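Local coordinates for gamma-glutamyltranspeptidase (Ggt) (Helicobacter pylori 26695, PDB 5BPK), which probably transfers or hydrolyses the gamma-glutamyl group of glutathione and related compounds, as an Ntn-hydrolase built from a large and a small subunit, at residues Y274-M279 against T287-I292; V328-A333 against D341-K346. All coordinates share one frame; numbering follows the deposited sequence. Where two conformers were deposited one is given.

Contact 1 (Y274-M279 against T287-I292); sequences YKIISM and THLIQI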
loop_
_atom_site.group_PDB
_atom_site.type_symbol
_atom_site.label_atom_id
_atom_site.label_comp_id
_atom_site.label_asym_id
_atom_site.label_seq_id
_atom_site.Cartn_x
_atom_site.Cartn_y
_atom_site.Cartn_z
ATOM N N TYR A 274 -7.957 -10.985 19.373
ATOM C CA TYR A 274 -7.926 -11.109 17.915
ATOM C C TYR A 274 -6.494 -11.290 17.416
ATOM O O TYR A 274 -5.555 -10.731 17.998
ATOM C CB TYR A 274 -8.516 -9.858 17.248
ATOM C CG TYR A 274 -9.976 -9.609 17.569
ATOM C CD1 TYR A 274 -10.347 -8.906 18.714
ATOM C CD2 TYR A 274 -10.983 -10.059 16.718
ATOM C CE1 TYR A 274 -11.696 -8.665 19.013
ATOM C CE2 TYR A 274 -12.335 -9.826 17.007
ATOM C CZ TYR A 274 -12.677 -9.128 18.156
ATOM O OH TYR A 274 -13.998 -8.891 18.445
ATOM N N LYS A 275 -6.337 -12.043 16.329
ATOM C CA LYS A 275 -5.018 -12.266 15.735
ATOM C C LYS A 275 -4.842 -11.290 14.586
ATOM O O LYS A 275 -5.731 -11.147 13.739
ATOM C CB LYS A 275 -4.882 -13.707 15.238
ATOM C CG LYS A 275 -3.481 -14.094 14.808
ATOM C CD LYS A 275 -3.435 -15.490 14.199
ATOM C CE LYS A 275 -3.508 -16.572 15.256
ATOM N NZ LYS A 275 -3.291 -17.937 14.670
ATOM N N ILE A 276 -3.707 -10.596 14.585
ATOM C CA ILE A 276 -3.361 -9.622 13.553
ATOM C C ILE A 276 -2.350 -10.276 12.614
ATOM O O ILE A 276 -1.287 -10.716 13.066
ATOM C CB ILE A 276 -2.728 -8.341 14.163
ATOM C CG1 ILE A 276 -3.568 -7.769 15.322
ATOM C CG2 ILE A 276 -2.504 -7.290 13.065
ATOM C CD1 ILE A 276 -4.993 -7.374 14.928
ATOM N N ILE A 277 -2.698 -10.356 11.326
ATOM C CA ILE A 277 -1.832 -10.924 10.277
ATOM C C ILE A 277 -1.497 -9.800 9.310
ATOM O O ILE A 277 -2.388 -9.273 8.653
ATOM C CB ILE A 277 -2.541 -12.062 9.487
ATOM C CG1 ILE A 277 -3.125 -13.104 10.453
ATOM C CG2 ILE A 277 -1.588 -12.709 8.455
ATOM C CD1 ILE A 277 -2.095 -13.906 11.201
ATOM N N SER A 278 -0.223 -9.444 9.197
ATOM C CA SER A 278 0.159 -8.314 8.350
ATOM C C SER A 278 1.508 -8.517 7.669
ATOM O O SER A 278 2.140 -9.582 7.816
ATOM C CB SER A 278 0.107 -7.009 9.161
ATOM O OG SER A 278 0.156 -5.867 8.314
ATOM N N MET A 279 1.935 -7.516 6.898
ATOM C CA MET A 279 3.101 -7.696 6.039
ATOM C C MET A 279 4.420 -7.495 6.754
ATOM O O MET A 279 4.642 -6.486 7.432
ATOM C CB MET A 279 3.058 -6.787 4.824
ATOM C CG MET A 279 4.143 -7.103 3.820
ATOM S SD MET A 279 3.954 -8.754 3.103
ATOM C CE MET A 279 5.680 -9.162 2.780
ATOM N N THR A 287 4.905 -4.764 11.142
ATOM C CA THR A 287 5.658 -4.739 12.386
ATOM C C THR A 287 5.218 -3.573 13.251
ATOM O O THR A 287 4.910 -3.750 14.431
ATOM C CB THR A 287 7.172 -4.669 12.109
ATOM O OG1 THR A 287 7.586 -5.878 11.457
ATOM C CG2 THR A 287 7.985 -4.457 13.394
ATOM N N HIS A 288 5.203 -2.371 12.682
ATOM C CA HIS A 288 4.822 -1.201 13.464
ATOM C C HIS A 288 3.325 -1.156 13.811
ATOM O O HIS A 288 2.955 -0.638 14.865
ATOM C CB HIS A 288 5.294 0.093 12.815
ATOM C CG HIS A 288 6.776 0.151 12.639
ATOM N ND1 HIS A 288 7.652 -0.078 13.675
ATOM C CD2 HIS A 288 7.537 0.385 11.545
ATOM C CE1 HIS A 288 8.893 0.008 13.225
ATOM N NE2 HIS A 288 8.850 0.287 11.934
ATOM N N LEU A 289 2.482 -1.707 12.943
ATOM C CA LEU A 289 1.054 -1.843 13.224
ATOM C C LEU A 289 0.877 -2.644 14.505
ATOM O O LEU A 289 0.187 -2.223 15.422
ATOM C CB LEU A 289 0.356 -2.564 12.067
ATOM C CG LEU A 289 -1.063 -3.060 12.316
ATOM C CD1 LEU A 289 -1.958 -1.901 12.708
ATOM C CD2 LEU A 289 -1.567 -3.809 11.074
ATOM N N ILE A 290 1.566 -3.778 14.582
ATOM C CA ILE A 290 1.439 -4.677 15.731
ATOM C C ILE A 290 2.078 -4.057 16.981
ATOM O O ILE A 290 1.532 -4.157 18.079
ATOM C CB ILE A 290 2.047 -6.067 15.397
ATOM C CG1 ILE A 290 1.114 -6.797 14.425
ATOM C CG2 ILE A 290 2.304 -6.909 16.659
ATOM C CD1 ILE A 290 1.743 -7.957 13.713
ATOM N N GLN A 291 3.235 -3.419 16.796
ATOM C CA GLN A 291 3.909 -2.676 17.863
ATOM C C GLN A 291 2.988 -1.627 18.506
ATOM O O GLN A 291 2.875 -1.559 19.733
ATOM C CB GLN A 291 5.175 -1.998 17.302
ATOM C CG GLN A 291 5.976 -1.164 18.305
ATOM C CD GLN A 291 7.201 -0.509 17.676
ATOM O OE1 GLN A 291 7.410 -0.572 16.459
ATOM N NE2 GLN A 291 8.001 0.146 18.503
ATOM N N ILE A 292 2.333 -0.816 17.679
ATOM C CA ILE A 292 1.515 0.302 18.175
ATOM C C ILE A 292 0.259 -0.240 18.887
ATOM O O ILE A 292 -0.098 0.205 19.981
ATOM C CB ILE A 292 1.157 1.287 17.039
ATOM C CG1 ILE A 292 2.417 1.990 16.521
ATOM C CG2 ILE A 292 0.180 2.336 17.522
ATOM C CD1 ILE A 292 2.262 2.579 15.125
HETATM O O HOH W 1 6.733 -5.506 8.860
#

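Contact 2 (V328-A333 against D341-K346); sequences VYMGDA and DKLINK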
loop_
_atom_site.group_PDB
_atom_site.type_symbol
_atom_site.label_atom_id
_atom_site.label_comp_id
_atom_site.label_asym_id
_atom_site.label_seq_id
_atom_site.Cartn_x
_atom_site.Cartn_y
_atom_site.Cartn_z
ATOM N N VAL A 328 15.764 3.425 11.977
ATOM C CA VAL A 328 17.028 2.744 12.248
ATOM C C VAL A 328 16.978 1.258 11.903
ATOM O O VAL A 328 17.883 0.732 11.253
ATOM C CB VAL A 328 17.408 2.882 13.736
ATOM C CG1 VAL A 328 18.661 2.082 14.035
ATOM C CG2 VAL A 328 17.589 4.349 14.097
ATOM N N TYR A 329 15.917 0.582 12.334
ATOM C CA TYR A 329 15.878 -0.893 12.332
ATOM C C TYR A 329 15.332 -1.570 11.088
ATOM O O TYR A 329 15.560 -2.770 10.910
ATOM C CB TYR A 329 15.110 -1.400 13.549
ATOM C CG TYR A 329 15.700 -0.968 14.870
ATOM C CD1 TYR A 329 16.976 -1.385 15.266
ATOM C CD2 TYR A 329 14.968 -0.188 15.747
ATOM C CE1 TYR A 329 17.505 -0.994 16.496
ATOM C CE2 TYR A 329 15.483 0.203 16.962
ATOM C CZ TYR A 329 16.748 -0.198 17.332
ATOM O OH TYR A 329 17.239 0.208 18.556
ATOM N N MET A 330 14.625 -0.833 10.235
ATOM C CA MET A 330 13.845 -1.469 9.175
ATOM C C MET A 330 14.457 -1.351 7.771
ATOM O O MET A 330 14.921 -0.289 7.345
ATOM C CB MET A 330 12.408 -0.940 9.209
ATOM C CG MET A 330 11.750 -1.081 10.583
ATOM S SD MET A 330 11.564 -2.764 11.240
ATOM C CE MET A 330 10.492 -3.519 10.022
ATOM N N GLY A 331 14.450 -2.484 7.075
ATOM C CA GLY A 331 14.917 -2.604 5.692
ATOM C C GLY A 331 14.593 -4.005 5.196
ATOM O O GLY A 331 13.918 -4.776 5.882
ATOM N N ASP A 332 15.076 -4.336 4.009
ATOM C CA ASP A 332 14.914 -5.681 3.437
ATOM C C ASP A 332 15.749 -6.675 4.257
ATOM O O ASP A 332 16.977 -6.628 4.235
ATOM C CB ASP A 332 15.377 -5.650 1.978
ATOM C CG ASP A 332 15.184 -6.964 1.246
ATOM O OD1 ASP A 332 14.828 -7.994 1.863
ATOM O OD2 ASP A 332 15.410 -6.950 0.011
ATOM N N ALA A 333 15.071 -7.593 4.946
ATOM C CA ALA A 333 15.732 -8.562 5.820
ATOM C C ALA A 333 16.612 -9.566 5.083
ATOM O O ALA A 333 17.398 -10.284 5.704
ATOM C CB ALA A 333 14.698 -9.288 6.677
ATOM N N ASP A 341 10.989 -9.521 15.829
ATOM C CA ASP A 341 10.528 -10.177 17.054
ATOM C C ASP A 341 10.668 -9.273 18.276
ATOM O O ASP A 341 9.811 -9.302 19.154
ATOM C CB ASP A 341 11.276 -11.499 17.290
ATOM C CG ASP A 341 10.791 -12.627 16.380
ATOM O OD1 ASP A 341 9.749 -12.480 15.704
ATOM O OD2 ASP A 341 11.454 -13.682 16.349
ATOM N N LYS A 342 11.737 -8.481 18.338
ATOM C CA LYS A 342 11.916 -7.539 19.452
ATOM C C LYS A 342 10.919 -6.384 19.371
ATOM O O LYS A 342 10.381 -5.953 20.385
ATOM C CB LYS A 342 13.352 -6.997 19.508
ATOM C CG LYS A 342 14.395 -8.045 19.904
ATOM C CD LYS A 342 15.799 -7.476 19.833
ATOM C CE LYS A 342 16.851 -8.525 20.161
ATOM N NZ LYS A 342 18.217 -7.928 20.147
ATOM N N LEU A 343 10.683 -5.875 18.167
ATOM C CA LEU A 343 9.771 -4.751 17.980
ATOM C C LEU A 343 8.307 -5.104 18.290
ATOM O O LEU A 343 7.559 -4.239 18.740
ATOM C CB LEU A 343 9.902 -4.171 16.559
ATOM C CG LEU A 343 11.227 -3.460 16.242
ATOM C CD1 LEU A 343 11.311 -3.163 14.759
ATOM C CD2 LEU A 343 11.425 -2.165 17.083
ATOM N N ILE A 344 7.913 -6.357 18.056
ATOM C CA ILE A 344 6.538 -6.794 18.324
ATOM C C ILE A 344 6.389 -7.494 19.671
ATOM O O ILE A 344 5.320 -8.015 19.984
ATOM C CB ILE A 344 5.933 -7.669 17.174
ATOM C CG1 ILE A 344 6.612 -9.052 17.055
ATOM C CG2 ILE A 344 6.012 -6.918 15.856
ATOM C CD1 ILE A 344 5.994 -9.964 15.988
ATOM N N ASN A 345 7.462 -7.514 20.460
ATOM C CA ASN A 345 7.423 -8.114 21.800
ATOM C C ASN A 345 6.533 -7.284 22.717
ATOM O O ASN A 345 6.723 -6.085 22.842
ATOM C CB ASN A 345 8.845 -8.188 22.365
ATOM C CG ASN A 345 8.911 -8.842 23.722
ATOM O OD1 ASN A 345 8.750 -8.180 24.743
ATOM N ND2 ASN A 345 9.205 -10.132 23.744
ATOM N N LYS A 346 5.569 -7.928 23.371
ATOM C CA LYS A 346 4.669 -7.204 24.259
ATOM C C LYS A 346 5.362 -6.580 25.477
ATOM O O LYS A 346 4.892 -5.569 25.969
ATOM C CB LYS A 346 3.480 -8.066 24.673
ATOM C CG LYS A 346 2.502 -8.326 23.510
ATOM C CD LYS A 346 1.252 -9.040 23.960
ATOM C CE LYS A 346 0.363 -9.383 22.784
ATOM N NZ LYS A 346 -0.362 -8.222 22.190
#

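Contact 1 (Y274-M279 against T287-I292)
Ile-276 of strand 274-278 meets Leu-289 and Ile-290 of helix 285-296, and these three side chains make the tightly packed half of the contact. The methyl CG2 of Ile-276 lies 3.9 Å from CG1 of Ile-290 and 4.1 Å from CD2 of Leu-289, so that one branch is shared between two neighbouring residues of the helix. Its position follows from the first torsion: with chi1 at -50°, CG1 sits beside the backbone N and CG2 is turned to the opposite side of CB from that nitrogen. Ile-276 and Ile-290 run past one another in opposite directions, whereas Leu-289 meets Ile-276 at a slant and continues to Ser-278, where its CD2 is 3.8 Å from OG. That hydroxyl is not left to an apolar neighbour, since it hydrogen-bonds to Thr-77 OG1 of the other chain, probably the small subunit. The sheet-and-helix layering is that of the Ntn-hydrolase fold, in which helices pack on antiparallel sheets. Strand and helix segments run nearly antiparallel, at 157°, with their axes 9.0 Å apart at closest approach. Strand 274-278 pairs antiparallel with strand 262-271 and also with a strand of the other chain, which carries the sheet across the interface. The packing is looser beyond the strand's end. Around Met-279 and Thr-287 the backbones stay 4.1 Å apart between Met-279 O and Thr-287 N, and a water fills the join: it donates to Met-279 O at 2.7 Å and accepts from Thr-287 N at 3.0 Å. CB of Met-279 points away from the helix, and the side chain packs on Phe-87 of strand 85-91 and lies about 10 Å from the bound acivicin-related ligand.

Contact 2 (V328-A333 against D341-K346)
The backbones remain well apart, with the CA atoms of Tyr-329 and Leu-343 9.2 Å from each other in the closest pairing, where helix 309-329 gives way to loop at Met-330 and helix 340-343 ends before Ile-344. The C-terminal ends of these two helices thus meet, in a chain whose family belongs to the Ntn-hydrolases, and side chains alone bridge the gap. Leu-343 does so with both branches. Its CD2 approaches the ring of Tyr-329 obliquely, 4.3 Å from CD2 of the tyrosine, while CD1 turns to Met-330. The methionine occupies two conformers; in the one described here chi2 at -61° and chi3 at -62° bend the chain twice, and the two side chains pass in opposite directions. Thr-287 of helix 285-296 packs against both Met-330 and Leu-343, and Leu-71 of the other chain adds a contact to Met-330. The tyrosine hydroxyl extends beyond this patch to a weak hydrogen bond with Pro-369 O. In the same methionine conformer, sulfur meets methyl, with Met-330 SD 3.6 Å from Leu-343 CD1.

Contact 1 is fully buried and contact 2 is buried apart from Tyr-329; both are mainly apolar, and neither is joined by a direct hydrogen bond between its segments. They differ in what they join. Contact 1 packs a helix on a strand whose sheet continues into the other chain, and a water completes its end. Contact 2 is smaller, 108 against 208 Å² of buried surface, brings two helix ends together, and has exposed lysines and an asparagine along 341-346. Helix 285-296 connects them: Leu-289 and Ile-290 face the strand, while His-288 packs on Met-330 and Gln-291 CG comes 3.5 Å from Leu-343 O.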